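Local coordinates for protein DOA1 (Saccharomyces cerevisiae, PDB 3ODT) that binds ubiquitin through its WD40-repeat beta-propeller domain and probably thereby influences the turnover of F-box proteins, at residues Lys15-Asp20 with Ser34-Gly39; Ser30-Val35 with Arg42-Asp47; Gln139-Ser144 with Phe158-Ala163; Asp164-Leu169 with Ile176-Gly181. One frame throughout, in Å; residues are numbered along the deposited sequence.

Contact 1: residues Lys15-Asp20 with Ser34-Gly39; sequences KGHDQD and SVSRDG
D38 OD2 is gripped from two directions by the loop 15-20. The ring nitrogen H17 ND1 donates to D38 OD2 over 3.0 Å, meeting it on the syn side of the carboxylate, while the backbone D18 N comes to the same D38 OD2 from the anti side at 2.9 Å. Both donors lie toward one face of the carboxylate plane, which stands 44° from the imidazole. A short acidic side chain suits the place, since one oxygen can serve two N-H groups and still form a salt bridge to R42, while T40 holds OD1. Histidine suits its own place because its ring carries two nitrogens that point in different directions, one to D38 and one to S34: H17 NE2 shares a 2.7 Å hydrogen bond with S34 OG, in the ring plane, and S36 CB lies over a ring face. With its CG beside the backbone N (chi1 -77°), H17 sends the ring toward strand 31-36. Farther along, R37 N donates to D20 O at 3.1 Å, and S36 OG accepts from D38 N in an ST turn. D20, a calcium ligand with S285 and N287, also takes a bond from W270. With W44, whose indole N-H reaches S34, D38, H17 and S34 form the Asp-His-Ser-Trp tetrad characteristic of WD40 repeats, tying the loop between strands 9-14 and 21-26 to the 31-36/40-46 hairpin.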
loop_
_atom_site.group_PDB
_atom_site.type_symbol
_atom_site.label_atom_id
_atom_site.label_comp_id
_atom_site.label_asym_id
_atom_site.label_seq_id
_atom_site.Cartn_x
_atom_site.Cartn_y
_atom_site.Cartn_z
ATOM N N LYS A 15 6.794 -16.674 -7.936
ATOM C CA LYS A 15 5.895 -17.734 -7.538
ATOM C C LYS A 15 6.335 -18.319 -6.190
ATOM O O LYS A 15 7.500 -18.571 -5.987
ATOM C CB LYS A 15 5.908 -18.819 -8.626
ATOM C CG LYS A 15 4.975 -19.983 -8.382
ATOM C CD LYS A 15 4.976 -20.982 -9.520
ATOM C CE LYS A 15 3.900 -22.092 -9.258
ATOM N NZ LYS A 15 3.779 -23.176 -10.284
ATOM N N GLY A 16 5.390 -18.511 -5.282
ATOM C CA GLY A 16 5.682 -19.152 -4.018
ATOM C C GLY A 16 4.517 -19.084 -3.043
ATOM O O GLY A 16 4.274 -20.032 -2.296
ATOM N N HIS A 17 3.800 -17.965 -3.022
ATOM C CA HIS A 17 2.668 -17.870 -2.124
ATOM C C HIS A 17 1.580 -18.872 -2.510
ATOM O O HIS A 17 1.341 -19.137 -3.689
ATOM C CB HIS A 17 2.088 -16.449 -2.134
ATOM C CG HIS A 17 2.888 -15.457 -1.348
ATOM N ND1 HIS A 17 3.039 -15.549 0.012
ATOM C CD2 HIS A 17 3.596 -14.367 -1.742
ATOM C CE1 HIS A 17 3.768 -14.533 0.439
ATOM N NE2 HIS A 17 4.129 -13.813 -0.609
ATOM N N ASP A 18 0.874 -19.378 -1.506
ATOM C CA ASP A 18 -0.183 -20.354 -1.739
ATOM C C ASP A 18 -1.611 -19.771 -1.645
ATOM O O ASP A 18 -2.586 -20.501 -1.806
ATOM C CB ASP A 18 -0.048 -21.488 -0.734
ATOM C CG ASP A 18 1.245 -22.232 -0.898
ATOM O OD1 ASP A 18 1.644 -22.464 -2.071
ATOM O OD2 ASP A 18 1.828 -22.608 0.143
ATOM N N GLN A 19 -1.717 -18.484 -1.306
ATOM C CA GLN A 19 -2.997 -17.783 -1.322
ATOM C C GLN A 19 -2.758 -16.338 -1.758
ATOM O O GLN A 19 -1.625 -15.955 -2.039
ATOM C CB GLN A 19 -3.666 -17.834 0.059
ATOM C CG GLN A 19 -4.015 -19.229 0.546
ATOM C CD GLN A 19 -5.134 -19.882 -0.233
ATOM O OE1 GLN A 19 -5.930 -19.207 -0.891
ATOM N NE2 GLN A 19 -5.206 -21.222 -0.165
ATOM N N ASP A 20 -3.817 -15.536 -1.810
ATOM C CA ASP A 20 -3.697 -14.231 -2.423
ATOM C C ASP A 20 -2.539 -13.452 -1.831
ATOM O O ASP A 20 -2.337 -13.460 -0.608
ATOM C CB ASP A 20 -4.967 -13.387 -2.224
ATOM C CG ASP A 20 -6.156 -13.908 -2.993
ATOM O OD1 ASP A 20 -6.179 -15.081 -3.364
ATOM O OD2 ASP A 20 -7.069 -13.114 -3.241
ATOM N N SER A 34 6.587 -9.404 0.160
ATOM C CA SER A 34 5.158 -9.607 -0.044
ATOM C C SER A 34 4.578 -10.353 1.138
ATOM O O SER A 34 5.274 -11.092 1.812
ATOM C CB SER A 34 4.917 -10.411 -1.326
ATOM O OG SER A 34 5.626 -11.645 -1.271
ATOM N N VAL A 35 3.282 -10.134 1.373
ATOM C CA VAL A 35 2.564 -10.870 2.403
ATOM C C VAL A 35 1.274 -11.392 1.815
ATOM O O VAL A 35 0.778 -10.882 0.797
ATOM C CB VAL A 35 2.304 -10.013 3.658
ATOM C CG1 VAL A 35 3.610 -9.471 4.283
ATOM C CG2 VAL A 35 1.347 -8.882 3.346
ATOM N N SER A 36 0.718 -12.412 2.444
ATOM C CA SER A 36 -0.318 -13.187 1.813
ATOM C C SER A 36 -1.297 -13.734 2.833
ATOM O O SER A 36 -0.964 -13.880 4.014
ATOM C CB SER A 36 0.360 -14.344 1.049
ATOM O OG SER A 36 -0.538 -15.346 0.646
ATOM N N ARG A 37 -2.486 -14.095 2.376
ATOM C CA ARG A 37 -3.408 -14.867 3.195
ATOM C C ARG A 37 -2.869 -16.252 3.571
ATOM O O ARG A 37 -3.439 -16.913 4.442
ATOM C CB ARG A 37 -4.734 -14.971 2.487
ATOM C CG ARG A 37 -5.495 -13.658 2.467
ATOM C CD ARG A 37 -6.632 -13.758 1.466
ATOM N NE ARG A 37 -7.605 -14.797 1.785
ATOM C CZ ARG A 37 -8.707 -14.599 2.502
ATOM N NH1 ARG A 37 -8.978 -13.396 3.005
ATOM N NH2 ARG A 37 -9.546 -15.600 2.717
ATOM N N ASP A 38 -1.768 -16.686 2.954
ATOM C CA ASP A 38 -1.114 -17.939 3.356
ATOM C C ASP A 38 -0.336 -17.803 4.681
ATOM O O ASP A 38 0.211 -18.772 5.190
ATOM C CB ASP A 38 -0.233 -18.543 2.234
ATOM C CG ASP A 38 1.039 -17.743 1.940
ATOM O OD1 ASP A 38 1.378 -16.810 2.693
ATOM O OD2 ASP A 38 1.730 -18.084 0.935
ATOM N N GLY A 39 -0.308 -16.596 5.234
ATOM C CA GLY A 39 0.273 -16.356 6.529
ATOM C C GLY A 39 1.770 -16.096 6.505
ATOM O O GLY A 39 2.380 -15.978 7.567
#

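Contact 2: residues Ser30-Val35 with Arg42-Asp47; sequences SKVASV and RLWSKD
W44 and S34 meet through an indole N-H: W44 NE1 donates to S34 OG at 2.9 Å, almost perfectly straight at 179° and within the ring plane. Tryptophan suits this site because it fills the sheet face with a large apolar surface yet carries one donor at its edge; serine offers a small acceptor that also bonds to H17. With CG beside the backbone N (chi1 -50°), W44 leads its ring along the hairpin, past V32 to S34, two residues farther along the opposite strand. V32 is the third main contributor. Its CG2 packs at 3.8 Å against W44 CB, and the branched chain favours the extended backbone here, while V32 O lies at the indole edge near CD1.

The backbone joins the same residues. V32 and W44 form an antiparallel hydrogen-bonded pair, W44 N to V32 O measuring 2.7 Å and V32 N to W44 O 2.9 Å; S34 and R42 form another, with R42 N to S34 O at 2.9 Å. Between them A33 and L43 make a non-hydrogen-bonded pair at the usual 4.5 Å between CA atoms, with side chains on the other face, where the small methyl of A33 fits beside V25 and L74. W44 occupies the tryptophan position of the WD signature, although S45 stands where the aspartate would be. Strands 31-36 and 40-46, 157° apart in direction, are the middle two of a four-stranded propeller blade, flanked by strand 21-26 on one side and strand 50-57 on the other.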
loop_
_atom_site.group_PDB
_atom_site.type_symbol
_atom_site.label_atom_id
_atom_site.label_comp_id
_atom_site.label_asym_id
_atom_site.label_seq_id
_atom_site.Cartn_x
_atom_site.Cartn_y
_atom_site.Cartn_z
ATOM N N SER A 30 16.893 -4.473 -5.761
ATOM C CA SER A 30 17.167 -5.905 -5.844
ATOM C C SER A 30 16.393 -6.742 -4.815
ATOM O O SER A 30 16.640 -7.940 -4.679
ATOM C CB SER A 30 18.665 -6.207 -5.689
ATOM O OG SER A 30 19.128 -5.932 -4.361
ATOM N N LYS A 31 15.476 -6.117 -4.100
ATOM C CA LYS A 31 14.771 -6.831 -3.052
ATOM C C LYS A 31 13.347 -6.306 -2.945
ATOM O O LYS A 31 13.134 -5.096 -2.819
ATOM C CB LYS A 31 15.446 -6.617 -1.688
ATOM C CG LYS A 31 16.790 -7.292 -1.502
ATOM C CD LYS A 31 17.310 -7.192 -0.052
ATOM C CE LYS A 31 18.575 -8.026 0.164
ATOM N NZ LYS A 31 19.641 -7.674 -0.791
ATOM N N VAL A 32 12.389 -7.226 -2.931
ATOM C CA VAL A 32 11.006 -6.874 -2.699
ATOM C C VAL A 32 10.419 -7.852 -1.682
ATOM O O VAL A 32 10.899 -8.989 -1.522
ATOM C CB VAL A 32 10.169 -6.836 -3.984
ATOM C CG1 VAL A 32 10.811 -5.909 -5.041
ATOM C CG2 VAL A 32 9.935 -8.208 -4.555
ATOM N N ALA A 33 9.347 -7.426 -1.027
ATOM C CA ALA A 33 8.687 -8.262 -0.035
ATOM C C ALA A 33 7.186 -8.307 -0.260
ATOM O O ALA A 33 6.581 -7.387 -0.816
ATOM C CB ALA A 33 9.009 -7.793 1.363
ATOM N N SER A 34 6.587 -9.404 0.160
ATOM C CA SER A 34 5.158 -9.607 -0.044
ATOM C C SER A 34 4.578 -10.353 1.138
ATOM O O SER A 34 5.274 -11.092 1.812
ATOM C CB SER A 34 4.917 -10.411 -1.326
ATOM O OG SER A 34 5.626 -11.645 -1.271
ATOM N N VAL A 35 3.282 -10.134 1.373
ATOM C CA VAL A 35 2.564 -10.870 2.403
ATOM C C VAL A 35 1.274 -11.392 1.815
ATOM O O VAL A 35 0.778 -10.882 0.797
ATOM C CB VAL A 35 2.304 -10.013 3.658
ATOM C CG1 VAL A 35 3.610 -9.471 4.283
ATOM C CG2 VAL A 35 1.347 -8.882 3.346
ATOM N N ARG A 42 7.338 -13.048 2.497
ATOM C CA ARG A 42 8.419 -13.479 1.624
ATOM C C ARG A 42 9.264 -12.330 1.168
ATOM O O ARG A 42 8.762 -11.256 0.832
ATOM C CB ARG A 42 7.854 -14.240 0.437
ATOM C CG ARG A 42 7.262 -15.533 0.877
ATOM C CD ARG A 42 6.605 -16.263 -0.238
ATOM N NE ARG A 42 5.653 -17.206 0.342
ATOM C CZ ARG A 42 5.745 -18.519 0.299
ATOM N NH1 ARG A 42 6.759 -19.119 -0.285
ATOM N NH2 ARG A 42 4.792 -19.217 0.867
ATOM N N LEU A 43 10.564 -12.572 1.193
ATOM C CA LEU A 43 11.582 -11.661 0.696
ATOM C C LEU A 43 12.128 -12.261 -0.580
ATOM O O LEU A 43 12.591 -13.424 -0.603
ATOM C CB LEU A 43 12.693 -11.507 1.722
ATOM C CG LEU A 43 13.842 -10.621 1.274
ATOM C CD1 LEU A 43 13.383 -9.180 1.072
ATOM C CD2 LEU A 43 14.943 -10.683 2.315
ATOM N N TRP A 44 12.065 -11.469 -1.642
ATOM C CA TRP A 44 12.514 -11.884 -2.959
ATOM C C TRP A 44 13.747 -11.052 -3.290
ATOM O O TRP A 44 13.715 -9.812 -3.185
ATOM C CB TRP A 44 11.403 -11.636 -3.997
ATOM C CG TRP A 44 10.038 -12.170 -3.619
ATOM C CD1 TRP A 44 9.086 -11.538 -2.874
ATOM C CD2 TRP A 44 9.447 -13.411 -4.043
ATOM N NE1 TRP A 44 7.971 -12.319 -2.759
ATOM C CE2 TRP A 44 8.160 -13.467 -3.487
ATOM C CE3 TRP A 44 9.895 -14.485 -4.804
ATOM C CZ2 TRP A 44 7.327 -14.549 -3.663
ATOM C CZ3 TRP A 44 9.052 -15.565 -4.994
ATOM C CH2 TRP A 44 7.785 -15.594 -4.415
ATOM N N SER A 45 14.828 -11.737 -3.655
ATOM C CA SER A 45 16.101 -11.117 -3.991
ATOM C C SER A 45 16.502 -11.428 -5.386
ATOM O O SER A 45 16.398 -12.580 -5.828
ATOM C CB SER A 45 17.196 -11.635 -3.060
ATOM O OG SER A 45 16.785 -11.426 -1.739
ATOM N N LYS A 46 17.007 -10.400 -6.065
ATOM C CA LYS A 46 17.479 -10.552 -7.426
ATOM C C LYS A 46 18.973 -10.668 -7.467
ATOM O O LYS A 46 19.694 -9.799 -6.981
ATOM C CB LYS A 46 17.050 -9.370 -8.274
ATOM C CG LYS A 46 17.244 -9.632 -9.744
ATOM C CD LYS A 46 16.762 -8.516 -10.622
ATOM C CE LYS A 46 16.896 -8.935 -12.082
ATOM N NZ LYS A 46 16.246 -8.008 -13.020
ATOM N N ASP A 47 19.443 -11.772 -8.042
ATOM C CA ASP A 47 20.855 -11.976 -8.340
ATOM C C ASP A 47 20.974 -11.848 -9.849
ATOM O O ASP A 47 21.317 -10.784 -10.366
ATOM C CB ASP A 47 21.313 -13.358 -7.882
ATOM C CG ASP A 47 22.824 -13.492 -7.856
ATOM O OD1 ASP A 47 23.504 -12.691 -8.529
ATOM O OD2 ASP A 47 23.329 -14.399 -7.161
#

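Contact 3: residues Gln139-Ser144 with Phe158-Ala163; sequences QAHNAS and FLTASA
The histidine of the WD40 repeat, here H141 in the loop before strand 145-150, anchors that loop to strand 157-162. H141 NE2 and T160 OG1 share a 2.7 Å hydrogen bond in the plane of the ring, and either may be the donor. T160 suits the strand because its beta-branch is at home in extended backbone while its hydroxyl serves both the histidine and W170 NE1. The ring reaches it because H141 CG sits beside its backbone N, chi1 -77°. S162 CB then lies over one imidazole face, 3.4 Å from the ring centroid and 24° off its normal, a CH-pi contact that a slim serine allows. The other ring nitrogen, ND1, bonds to D164.

Beyond the ring, S144 O takes two hydrogen bonds: A163 N approaches nearly in line with the carbonyl at 2.9 Å, and S162 OG, lying 3.0 Å away, comes from above the carbonyl plane. Turning S162 OG away from its own backbone N (chi1 174°) swings it to the loop. A143 CB and A163 CB touch at 3.8 Å, two small methyls that let the backbones come close. The contact holds the crossing from one blade to the next: the loop leaves strand 133-139, the outer strand of the preceding blade, and leads into 145-150, the inner strand next to 157-162, with strand 167-171 on the far side of 157-162.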
loop_
_atom_site.group_PDB
_atom_site.type_symbol
_atom_site.label_atom_id
_atom_site.label_comp_id
_atom_site.label_asym_id
_atom_site.label_seq_id
_atom_site.Cartn_x
_atom_site.Cartn_y
_atom_site.Cartn_z
ATOM N N GLN A 139 -8.856 7.856 16.457
ATOM C CA GLN A 139 -10.171 7.296 16.685
ATOM C C GLN A 139 -11.221 8.379 16.381
ATOM O O GLN A 139 -11.299 9.396 17.079
ATOM C CB GLN A 139 -10.260 6.811 18.150
ATOM C CG GLN A 139 -11.468 5.906 18.474
ATOM C CD GLN A 139 -11.299 5.136 19.801
ATOM O OE1 GLN A 139 -10.401 4.293 19.938
ATOM N NE2 GLN A 139 -12.169 5.417 20.773
ATOM N N ALA A 140 -12.000 8.144 15.329
ATOM C CA ALA A 140 -13.018 9.086 14.885
ATOM C C ALA A 140 -13.914 8.483 13.800
ATOM O O ALA A 140 -15.126 8.694 13.805
ATOM C CB ALA A 140 -12.372 10.370 14.387
ATOM N N HIS A 141 -13.317 7.736 12.874
ATOM C CA HIS A 141 -14.080 7.133 11.788
ATOM C C HIS A 141 -15.141 6.172 12.320
ATOM O O HIS A 141 -14.951 5.537 13.361
ATOM C CB HIS A 141 -13.181 6.360 10.822
ATOM C CG HIS A 141 -12.409 7.229 9.888
ATOM N ND1 HIS A 141 -13.009 7.934 8.865
ATOM C CD2 HIS A 141 -11.080 7.476 9.791
ATOM C CE1 HIS A 141 -12.081 8.602 8.201
ATOM N NE2 HIS A 141 -10.907 8.334 8.740
ATOM N N ASN A 142 -16.227 6.035 11.560
ATOM C CA ASN A 142 -17.367 5.217 11.953
ATOM C C ASN A 142 -17.384 3.816 11.346
ATOM O O ASN A 142 -18.336 3.072 11.526
ATOM C CB ASN A 142 -18.673 5.930 11.560
ATOM C CG ASN A 142 -19.801 5.619 12.493
ATOM O OD1 ASN A 142 -19.582 5.130 13.603
ATOM N ND2 ASN A 142 -21.025 5.913 12.062
ATOM N N ALA A 143 -16.338 3.485 10.608
ATOM C CA ALA A 143 -16.195 2.214 9.945
ATOM C C ALA A 143 -14.717 1.988 9.656
ATOM O O ALA A 143 -13.877 2.853 9.953
ATOM C CB ALA A 143 -17.016 2.166 8.656
ATOM N N SER A 144 -14.417 0.821 9.110
ATOM C CA SER A 144 -13.039 0.397 8.900
ATOM C C SER A 144 -12.203 1.478 8.249
ATOM O O SER A 144 -12.667 2.173 7.350
ATOM C CB SER A 144 -13.017 -0.847 8.026
ATOM O OG SER A 144 -13.640 -1.906 8.705
ATOM N N PHE A 158 -1.526 13.489 9.727
ATOM C CA PHE A 158 -1.794 12.164 9.203
ATOM C C PHE A 158 -3.076 12.223 8.400
ATOM O O PHE A 158 -3.947 13.089 8.634
ATOM C CB PHE A 158 -1.933 11.153 10.344
ATOM C CG PHE A 158 -0.834 11.287 11.371
ATOM C CD1 PHE A 158 0.450 10.954 11.040
ATOM C CD2 PHE A 158 -1.082 11.820 12.627
ATOM C CE1 PHE A 158 1.475 11.107 11.945
ATOM C CE2 PHE A 158 -0.063 11.996 13.523
ATOM C CZ PHE A 158 1.220 11.625 13.187
ATOM N N LEU A 159 -3.221 11.288 7.481
ATOM C CA LEU A 159 -4.397 11.216 6.612
ATOM C C LEU A 159 -4.936 9.782 6.616
ATOM O O LEU A 159 -4.175 8.833 6.498
ATOM C CB LEU A 159 -4.013 11.608 5.191
ATOM C CG LEU A 159 -5.147 12.023 4.260
ATOM C CD1 LEU A 159 -5.791 13.349 4.669
ATOM C CD2 LEU A 159 -4.607 12.112 2.830
ATOM N N THR A 160 -6.243 9.636 6.787
ATOM C CA THR A 160 -6.875 8.333 6.843
ATOM C C THR A 160 -8.039 8.263 5.856
ATOM O O THR A 160 -8.705 9.279 5.570
ATOM C CB THR A 160 -7.402 8.057 8.280
ATOM O OG1 THR A 160 -8.286 9.113 8.679
ATOM C CG2 THR A 160 -6.226 7.962 9.285
ATOM N N ALA A 161 -8.306 7.052 5.393
ATOM C CA ALA A 161 -9.356 6.742 4.442
ATOM C C ALA A 161 -10.215 5.638 5.012
ATOM O O ALA A 161 -9.694 4.627 5.519
ATOM C CB ALA A 161 -8.744 6.241 3.156
ATOM N N SER A 162 -11.527 5.779 4.878
ATOM C CA SER A 162 -12.455 4.875 5.550
ATOM C C SER A 162 -13.643 4.393 4.737
ATOM O O SER A 162 -14.116 5.044 3.795
ATOM C CB SER A 162 -12.913 5.552 6.856
ATOM O OG SER A 162 -13.912 4.849 7.558
ATOM N N ALA A 163 -14.165 3.233 5.147
ATOM C CA ALA A 163 -15.424 2.712 4.651
ATOM C C ALA A 163 -16.595 3.616 4.999
ATOM O O ALA A 163 -17.701 3.429 4.461
ATOM C CB ALA A 163 -15.668 1.283 5.211
#

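Contact 4: residues Asp164-Leu169 with Ile176-Gly181; sequences DKTIKL and IKTFSG
L169 turns CG away from its backbone N (chi1 172°), and I176 places CG1 between its N and carbonyl carbon (chi1 60°); these torsions bring L169 CG and I176 CG1 to 3.8 Å. The pair sits at a classic beta bulge in the antiparallel hairpin of strands 167-171 and 174-179, where I176 and K177 both face L169. L169 O therefore accepts twice: I176 N comes in the carbonyl plane at 2.8 Å, K177 N is tilted from it at 3.2 Å. L169 N returns a bond to K177 O. A leucine suits this spot because its branched end packs on I176 while its CB rests against F179.

F179 is paired with I167 by two backbone bonds, the shorter from F179 N to I167 O at 2.8 Å. Its ring presents an edge to I167 O, while CD2 packs against I167 CG2 and CE2 meets L169 CB, each at 4.0 Å; outside the hairpin F198 meets it edge-to-face. This aromatic lies with I167 and L169 on the face turned to the next blade, strands 187-194 and 197-202. The opposite face is polar: K168 and T178 lie side by side, pointing the same way, and the long lysine chain, bent at its last torsion (chi4 -69°), turns its amine to the threonine hydroxyl.

Before the strand, D164 forms an Asx turn with T166, whose OG1 also donates to D164 OD1 at 2.7 Å. On the polar face, K168 NZ donates to T178 OG1 at 2.9 Å.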
loop_
_atom_site.group_PDB
_atom_site.type_symbol
_atom_site.label_atom_id
_atom_site.label_comp_id
_atom_site.label_asym_id
_atom_site.label_seq_id
_atom_site.Cartn_x
_atom_site.Cartn_y
_atom_site.Cartn_z
ATOM N N ASP A 164 -16.371 4.603 5.877
ATOM C CA ASP A 164 -17.447 5.546 6.193
ATOM C C ASP A 164 -17.582 6.636 5.120
ATOM O O ASP A 164 -18.377 7.548 5.246
ATOM C CB ASP A 164 -17.315 6.119 7.618
ATOM C CG ASP A 164 -16.156 7.096 7.788
ATOM O OD1 ASP A 164 -15.510 7.492 6.803
ATOM O OD2 ASP A 164 -15.871 7.465 8.949
ATOM N N LYS A 165 -16.835 6.469 4.034
ATOM C CA LYS A 165 -16.907 7.321 2.836
ATOM C C LYS A 165 -16.209 8.672 3.008
ATOM O O LYS A 165 -16.438 9.584 2.246
ATOM C CB LYS A 165 -18.345 7.488 2.331
ATOM C CG LYS A 165 -19.057 6.169 2.173
ATOM C CD LYS A 165 -20.420 6.330 1.522
ATOM C CE LYS A 165 -21.391 7.023 2.469
ATOM N NZ LYS A 165 -22.778 7.207 1.884
ATOM N N THR A 166 -15.352 8.776 4.022
ATOM C CA THR A 166 -14.626 10.017 4.265
ATOM C C THR A 166 -13.125 9.777 4.335
ATOM O O THR A 166 -12.657 8.648 4.586
ATOM C CB THR A 166 -15.042 10.729 5.570
ATOM O OG1 THR A 166 -14.495 10.017 6.695
ATOM C CG2 THR A 166 -16.579 10.891 5.695
ATOM N N ILE A 167 -12.399 10.867 4.114
ATOM C CA ILE A 167 -10.955 10.986 4.332
ATOM C C ILE A 167 -10.817 11.991 5.471
ATOM O O ILE A 167 -11.512 13.002 5.457
ATOM C CB ILE A 167 -10.241 11.486 3.061
ATOM C CG1 ILE A 167 -10.395 10.417 1.970
ATOM C CG2 ILE A 167 -8.776 11.735 3.321
ATOM C CD1 ILE A 167 -10.702 10.960 0.643
ATOM N N LYS A 168 -9.960 11.718 6.455
ATOM C CA LYS A 168 -9.746 12.657 7.544
ATOM C C LYS A 168 -8.288 13.037 7.624
ATOM O O LYS A 168 -7.414 12.156 7.531
ATOM C CB LYS A 168 -10.220 12.084 8.880
ATOM C CG LYS A 168 -11.742 12.039 9.004
ATOM C CD LYS A 168 -12.240 11.275 10.229
ATOM C CE LYS A 168 -13.780 11.156 10.217
ATOM N NZ LYS A 168 -14.447 12.455 10.431
ATOM N N LEU A 169 -8.036 14.328 7.818
ATOM C CA LEU A 169 -6.728 14.866 8.130
ATOM C C LEU A 169 -6.653 15.131 9.630
ATOM O O LEU A 169 -7.589 15.682 10.223
ATOM C CB LEU A 169 -6.528 16.163 7.362
ATOM C CG LEU A 169 -5.289 16.989 7.691
ATOM C CD1 LEU A 169 -4.018 16.261 7.282
ATOM C CD2 LEU A 169 -5.349 18.355 7.003
ATOM N N ILE A 176 -8.621 17.359 12.233
ATOM C CA ILE A 176 -8.693 18.806 11.978
ATOM C C ILE A 176 -9.463 19.133 10.709
ATOM O O ILE A 176 -9.936 20.250 10.540
ATOM C CB ILE A 176 -7.287 19.473 11.955
ATOM C CG1 ILE A 176 -6.387 18.866 10.864
ATOM C CG2 ILE A 176 -6.640 19.352 13.331
ATOM C CD1 ILE A 176 -5.115 19.665 10.612
ATOM N N LYS A 177 -9.637 18.144 9.851
ATOM C CA LYS A 177 -10.484 18.311 8.673
ATOM C C LYS A 177 -11.029 16.984 8.154
ATOM O O LYS A 177 -10.302 15.980 8.135
ATOM C CB LYS A 177 -9.688 18.997 7.566
ATOM C CG LYS A 177 -10.548 19.428 6.367
ATOM C CD LYS A 177 -9.735 20.299 5.406
ATOM C CE LYS A 177 -10.579 20.820 4.266
ATOM N NZ LYS A 177 -11.601 21.841 4.651
ATOM N N THR A 178 -12.289 17.000 7.740
ATOM C CA THR A 178 -12.925 15.849 7.107
ATOM C C THR A 178 -13.299 16.193 5.684
ATOM O O THR A 178 -13.834 17.273 5.413
ATOM C CB THR A 178 -14.163 15.388 7.900
ATOM O OG1 THR A 178 -13.754 14.978 9.205
ATOM C CG2 THR A 178 -14.814 14.219 7.235
ATOM N N PHE A 179 -12.944 15.292 4.771
ATOM C CA PHE A 179 -13.288 15.401 3.356
ATOM C C PHE A 179 -14.392 14.375 3.064
ATOM O O PHE A 179 -14.133 13.182 2.854
ATOM C CB PHE A 179 -12.055 15.119 2.481
ATOM C CG PHE A 179 -10.846 15.967 2.817
ATOM C CD1 PHE A 179 -10.592 17.151 2.134
ATOM C CD2 PHE A 179 -9.944 15.556 3.788
ATOM C CE1 PHE A 179 -9.497 17.919 2.434
ATOM C CE2 PHE A 179 -8.861 16.320 4.118
ATOM C CZ PHE A 179 -8.618 17.499 3.434
ATOM N N SER A 180 -15.634 14.844 3.054
ATOM C CA SER A 180 -16.801 13.965 2.897
ATOM C C SER A 180 -17.366 14.041 1.489
ATOM O O SER A 180 -18.270 13.272 1.136
ATOM C CB SER A 180 -17.895 14.329 3.883
ATOM O OG SER A 180 -18.427 15.596 3.553
ATOM N N GLY A 181 -16.826 14.951 0.687
ATOM C CA GLY A 181 -17.313 15.142 -0.677
ATOM C C GLY A 181 -16.460 14.582 -1.810
ATOM O O GLY A 181 -16.666 14.946 -2.978
#

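In the fold
Along the chain, contacts 1 and 2 come first and contacts 3 and 4 follow. Contacts 1 and 2 share S34 and V35 on strand 31-36 of one propeller blade, their centres 13 Å apart; contacts 3 and 4 lie in another blade, their centres 8 Å apart, joined where T160 N meets K168 O and where H141 reaches D164. The two pairs sit across the ring from each other, contact 2 and contact 4 being about 35 Å apart between centres. Each pair combines a loop tied down by its histidine with a strand hairpin, so the same repeat design recurs in separate four-stranded blades of the seven-bladed propeller, the fold reported to bind ubiquitin.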